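Local coordinates for protein D-alanyl transferase DltD (Enterococcus faecium TX0133A04, PDB 6PFX) that probably transfers D-alanine in the D-alanylation of lipoteichoic acid, a step of cell-wall biogenesis in Gram-positive bacteria, at residues 146-149 against 153-156; 235-240 against 244-249. All blocks are in the same frame, centred on the assembly; numbering follows the deposited sequence.

Interaction 1 (146-149 against 153-156); sequences RLLT and VKEN
V153 meets L147 with its branched end: CB lies 3.3 Å from the carbonyl O of L147, and both methyls flank that same oxygen, CG1 of V153 at 3.5 Å and CG2 of V153 at 3.6 Å. The isopropyl group therefore straddles the carbonyl. With CG1 anti to the backbone N (chi1 169°), both methyls stand equally near the L147 side chain, V153 CG1 and CG2 each 4.3 Å from L147 CB. K154 repeats the scheme one residue on, but with the flank of its chain: bends at chi2 and chi3 (-67° and -62°) fold the methylenes back until CD sits 3.4 Å from the carbonyl O of L148, while NZ passes 4.2 Å from CD2 of L148. The closest approaches are thus aliphatic carbon on backbone oxygen, with looser apolar contact beside them. Within 146-149 the turn is tied by R146 O, which accepts from both T149 N and T149 OG1, the hydroxyl 2.8 Å from R146 O and in the carbonyl plane. Helix 138-147 here hands over to the short helix 151-154. L147 and V153 share F117 of helix 114-120 and L163 of helix 157-167, and N156 caps helix 157-167 through the N of L159.

Interaction 2 (235-240 against 244-249); sequences TNNPFG and DFYTHR
The CB of N237 sits over the face of the Y246 ring, 3.5 Å from the ring centroid and only 9° off the ring normal, a CH-pi contact that forms the centre of this interface. The amide of N237 continues above the same face toward the CB end of Y246, its plane turned just 20° from the ring, the two side chains running past each other in opposite directions; ND2 of N237 ends 3.7 Å from CB of Y246. N236 approaches differently. Its amide is inclined 65° to the ring, bringing OD1 of N236 to 3.6 Å from CD2 of Y246, and its ND2 is 3.1 Å from OG1 of T247, a hydroxyl bonded to the carbonyl of N243. At the other end of the contact, CE1 of Y246 comes to the edge of the F239 ring, 4.3 Å from its CD2.

The next shell fixes these groups. N237 ND2 donates to N236 OD1 at 2.8 Å in an almost straight bond, and the acceptor lies in the amide plane of N237, so this bond ties the two amides together and fixes the rotation of the N237 amide, ND2 toward N236. N237 ND2 also bonds the carbonyl of L241. CG of N237 stands between the backbone N and the carbonyl carbon, and OD1 of N237 accepts from N of F239 at 2.9 Å. The CB of Y246 points toward the loop, and CG anti to the backbone N lays the ring under N237 CB. Further out, E254 touches both Y246 and F239, and W300 meets F239 edge-to-face.

The bond from F239 N to the N237 side chain defines an Asx turn, here shaping the loop between helices 219-233 and 243-250 as it folds against the second helix at the protein surface.

From the N terminus, interaction 1 comes first: 146-149 and 153-156 are separated by three residues, so their contact closes the tight connection from helix 138-147 through helix 151-154 into helix 157-167. Interaction 2 follows in series, with three residues between 235-240 and 244-249; it closes the turn leading from the loop after helix 219-233 into helix 243-250. The two closures neither nest nor cross. The centres of interaction 1 and interaction 2 lie about 40 Å apart. Between interaction 1 and interaction 2 the nearest atoms are about 21 Å apart, without touching. Both are local closures in the helical region inserted between strands 97-101 and 288-293, which are neighbours in the parallel sheet.

Interaction 1 (146-149 against 153-156)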
loop_
_atom_site.group_PDB
_atom_site.type_symbol
_atom_site.label_atom_id
_atom_site.label_comp_id
_atom_site.label_asym_id
_atom_site.label_seq_id
_atom_site.Cartn_x
_atom_site.Cartn_y
_atom_site.Cartn_z
ATOM N N ARG A 146 -9.209 6.288 -16.036
ATOM C CA ARG A 146 -8.317 5.151 -15.872
ATOM C C ARG A 146 -9.066 3.846 -16.072
ATOM O O ARG A 146 -8.602 2.955 -16.791
ATOM C CB ARG A 146 -7.702 5.177 -14.482
ATOM C CG ARG A 146 -6.629 6.208 -14.305
ATOM C CD ARG A 146 -5.373 5.794 -15.052
ATOM N NE ARG A 146 -4.530 4.861 -14.304
ATOM C CZ ARG A 146 -3.835 3.865 -14.848
ATOM N NH1 ARG A 146 -3.898 3.628 -16.150
ATOM N NH2 ARG A 146 -3.089 3.089 -14.082
ATOM N N LEU A 147 -10.222 3.708 -15.421
ATOM C CA LEU A 147 -10.956 2.456 -15.497
ATOM C C LEU A 147 -11.316 2.118 -16.929
ATOM O O LEU A 147 -11.317 0.938 -17.298
ATOM C CB LEU A 147 -12.229 2.545 -14.652
ATOM C CG LEU A 147 -11.981 2.614 -13.153
ATOM C CD1 LEU A 147 -13.241 2.812 -12.371
ATOM C CD2 LEU A 147 -11.292 1.338 -12.637
ATOM N N LEU A 148 -11.600 3.135 -17.747
ATOM C CA LEU A 148 -11.991 2.916 -19.131
ATOM C C LEU A 148 -10.857 2.403 -20.006
ATOM O O LEU A 148 -11.108 2.107 -21.179
ATOM C CB LEU A 148 -12.527 4.208 -19.742
ATOM C CG LEU A 148 -13.943 4.582 -19.318
ATOM C CD1 LEU A 148 -14.236 6.023 -19.661
ATOM C CD2 LEU A 148 -14.938 3.648 -19.979
ATOM N N THR A 149 -9.631 2.300 -19.482
ATOM C CA THR A 149 -8.514 1.752 -20.246
ATOM C C THR A 149 -8.315 0.258 -20.013
ATOM O O THR A 149 -7.509 -0.364 -20.711
ATOM C CB THR A 149 -7.198 2.507 -19.963
ATOM O OG1 THR A 149 -6.694 2.204 -18.655
ATOM C CG2 THR A 149 -7.402 4.010 -20.107
ATOM N N VAL A 153 -13.036 -3.841 -17.391
ATOM C CA VAL A 153 -14.104 -2.872 -17.165
ATOM C C VAL A 153 -14.975 -2.741 -18.407
ATOM O O VAL A 153 -16.208 -2.674 -18.314
ATOM C CB VAL A 153 -13.486 -1.525 -16.744
ATOM C CG1 VAL A 153 -14.528 -0.403 -16.764
ATOM C CG2 VAL A 153 -12.841 -1.640 -15.368
ATOM N N LYS A 154 -14.346 -2.719 -19.589
ATOM C CA LYS A 154 -15.052 -2.574 -20.855
ATOM C C LYS A 154 -15.978 -3.751 -21.152
ATOM O O LYS A 154 -16.894 -3.612 -21.972
ATOM C CB LYS A 154 -14.045 -2.457 -22.013
ATOM C CG LYS A 154 -13.059 -1.285 -21.951
ATOM C CD LYS A 154 -13.736 0.075 -22.101
ATOM C CE LYS A 154 -14.437 0.226 -23.447
ATOM N NZ LYS A 154 -14.920 1.617 -23.686
ATOM N N GLU A 155 -15.753 -4.910 -20.526
ATOM C CA GLU A 155 -16.672 -6.025 -20.698
ATOM C C GLU A 155 -18.089 -5.659 -20.280
ATOM O O GLU A 155 -19.049 -6.299 -20.724
ATOM C CB GLU A 155 -16.256 -7.202 -19.818
ATOM C CG GLU A 155 -14.939 -7.850 -20.167
ATOM C CD GLU A 155 -14.569 -8.936 -19.165
ATOM O OE1 GLU A 155 -15.444 -9.346 -18.371
ATOM O OE2 GLU A 155 -13.403 -9.371 -19.156
ATOM N N ASN A 156 -18.225 -4.657 -19.416
ATOM C CA ASN A 156 -19.492 -4.268 -18.802
ATOM C C ASN A 156 -19.984 -3.008 -19.501
ATOM O O ASN A 156 -19.528 -1.904 -19.198
ATOM C CB ASN A 156 -19.235 -4.010 -17.320
ATOM C CG ASN A 156 -20.502 -3.806 -16.523
ATOM O OD1 ASN A 156 -21.524 -3.363 -17.047
ATOM N ND2 ASN A 156 -20.437 -4.123 -15.237
#

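Interaction 2 (235-240 against 244-249)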
loop_
_atom_site.group_PDB
_atom_site.type_symbol
_atom_site.label_atom_id
_atom_site.label_comp_id
_atom_site.label_asym_id
_atom_site.label_seq_id
_atom_site.Cartn_x
_atom_site.Cartn_y
_atom_site.Cartn_z
ATOM N N THR A 235 22.513 -16.825 4.246
ATOM C CA THR A 235 23.841 -17.398 4.110
ATOM C C THR A 235 24.144 -17.990 2.736
ATOM O O THR A 235 25.283 -18.413 2.518
ATOM C CB THR A 235 24.033 -18.504 5.149
ATOM O OG1 THR A 235 23.055 -19.520 4.901
ATOM C CG2 THR A 235 23.883 -17.970 6.550
ATOM N N ASN A 236 23.190 -18.038 1.801
ATOM C CA ASN A 236 23.402 -18.812 0.575
ATOM C C ASN A 236 23.654 -17.963 -0.675
ATOM O O ASN A 236 23.602 -18.481 -1.801
ATOM C CB ASN A 236 22.290 -19.846 0.353
ATOM C CG ASN A 236 21.021 -19.253 -0.218
ATOM O OD1 ASN A 236 20.917 -18.050 -0.439
ATOM N ND2 ASN A 236 20.054 -20.119 -0.498
ATOM N N ASN A 237 24.019 -16.699 -0.506
ATOM C CA ASN A 237 24.218 -15.821 -1.643
ATOM C C ASN A 237 25.005 -14.603 -1.186
ATOM O O ASN A 237 25.123 -14.362 0.025
ATOM C CB ASN A 237 22.870 -15.386 -2.243
ATOM C CG ASN A 237 22.021 -14.557 -1.257
ATOM O OD1 ASN A 237 22.106 -13.330 -1.246
ATOM N ND2 ASN A 237 21.212 -15.227 -0.435
ATOM N N PRO A 238 25.524 -13.814 -2.108
ATOM C CA PRO A 238 26.348 -12.657 -1.738
ATOM C C PRO A 238 25.584 -11.364 -1.541
ATOM O O PRO A 238 26.217 -10.327 -1.289
ATOM C CB PRO A 238 27.317 -12.513 -2.925
ATOM C CG PRO A 238 26.678 -13.168 -4.048
ATOM C CD PRO A 238 25.650 -14.154 -3.538
ATOM N N PHE A 239 24.260 -11.398 -1.629
ATOM C CA PHE A 239 23.477 -10.184 -1.771
ATOM C C PHE A 239 22.647 -9.843 -0.547
ATOM O O PHE A 239 21.917 -8.846 -0.573
ATOM C CB PHE A 239 22.535 -10.289 -2.977
ATOM C CG PHE A 239 23.232 -10.597 -4.259
ATOM C CD1 PHE A 239 24.125 -9.703 -4.796
ATOM C CD2 PHE A 239 22.982 -11.780 -4.930
ATOM C CE1 PHE A 239 24.775 -9.992 -5.989
ATOM C CE2 PHE A 239 23.619 -12.072 -6.118
ATOM C CZ PHE A 239 24.519 -11.177 -6.646
ATOM N N GLY A 240 22.707 -10.643 0.507
ATOM C CA GLY A 240 21.873 -10.378 1.660
ATOM C C GLY A 240 20.423 -10.754 1.479
ATOM O O GLY A 240 19.564 -10.232 2.199
ATOM N N ASP A 244 15.610 -18.762 0.893
ATOM C CA ASP A 244 14.616 -19.398 0.025
ATOM C C ASP A 244 14.238 -18.497 -1.147
ATOM O O ASP A 244 13.968 -18.994 -2.246
ATOM C CB ASP A 244 13.397 -19.874 0.822
ATOM C CG ASP A 244 12.614 -18.742 1.450
ATOM O OD1 ASP A 244 13.181 -17.652 1.639
ATOM O OD2 ASP A 244 11.423 -18.949 1.776
ATOM N N PHE A 245 14.255 -17.179 -0.946
ATOM C CA PHE A 245 14.003 -16.256 -2.043
ATOM C C PHE A 245 15.093 -16.377 -3.095
ATOM O O PHE A 245 14.815 -16.433 -4.297
ATOM C CB PHE A 245 13.956 -14.831 -1.504
ATOM C CG PHE A 245 13.636 -13.793 -2.544
ATOM C CD1 PHE A 245 14.625 -13.272 -3.358
ATOM C CD2 PHE A 245 12.341 -13.339 -2.708
ATOM C CE1 PHE A 245 14.323 -12.307 -4.299
ATOM C CE2 PHE A 245 12.042 -12.375 -3.648
ATOM C CZ PHE A 245 13.028 -11.865 -4.445
ATOM N N TYR A 246 16.350 -16.413 -2.662
ATOM C CA TYR A 246 17.436 -16.542 -3.618
ATOM C C TYR A 246 17.298 -17.837 -4.411
ATOM O O TYR A 246 17.358 -17.838 -5.649
ATOM C CB TYR A 246 18.790 -16.468 -2.906
ATOM C CG TYR A 246 19.932 -16.616 -3.894
ATOM C CD1 TYR A 246 20.308 -15.553 -4.710
ATOM C CD2 TYR A 246 20.601 -17.826 -4.040
ATOM C CE1 TYR A 246 21.316 -15.683 -5.630
ATOM C CE2 TYR A 246 21.621 -17.959 -4.963
ATOM C CZ TYR A 246 21.968 -16.876 -5.748
ATOM O OH TYR A 246 22.964 -16.945 -6.686
ATOM N N THR A 247 17.076 -18.949 -3.706
ATOM C CA THR A 247 17.008 -20.253 -4.355
ATOM C C THR A 247 15.873 -20.317 -5.368
ATOM O O THR A 247 16.063 -20.786 -6.496
ATOM C CB THR A 247 16.862 -21.336 -3.290
ATOM O OG1 THR A 247 18.014 -21.313 -2.437
ATOM C CG2 THR A 247 16.748 -22.710 -3.925
ATOM N N HIS A 248 14.686 -19.836 -4.993
ATOM C CA HIS A 248 13.506 -20.020 -5.827
ATOM C C HIS A 248 13.319 -18.930 -6.870
ATOM O O HIS A 248 12.685 -19.187 -7.899
ATOM C CB HIS A 248 12.248 -20.101 -4.955
ATOM C CG HIS A 248 12.236 -21.275 -4.026
ATOM N ND1 HIS A 248 11.402 -21.354 -2.932
ATOM C CD2 HIS A 248 12.958 -22.421 -4.032
ATOM C CE1 HIS A 248 11.613 -22.496 -2.302
ATOM N NE2 HIS A 248 12.555 -23.161 -2.947
ATOM N N ARG A 249 13.867 -17.735 -6.657
ATOM C CA ARG A 249 13.583 -16.627 -7.552
ATOM C C ARG A 249 14.784 -16.066 -8.293
ATOM O O ARG A 249 14.586 -15.418 -9.327
ATOM C CB ARG A 249 12.888 -15.483 -6.792
ATOM C CG ARG A 249 11.563 -15.910 -6.152
ATOM C CD ARG A 249 10.682 -14.729 -5.793
ATOM N NE ARG A 249 10.341 -13.928 -6.966
ATOM C CZ ARG A 249 9.307 -14.163 -7.771
ATOM N NH1 ARG A 249 8.494 -15.186 -7.543
ATOM N NH2 ARG A 249 9.090 -13.367 -8.810
#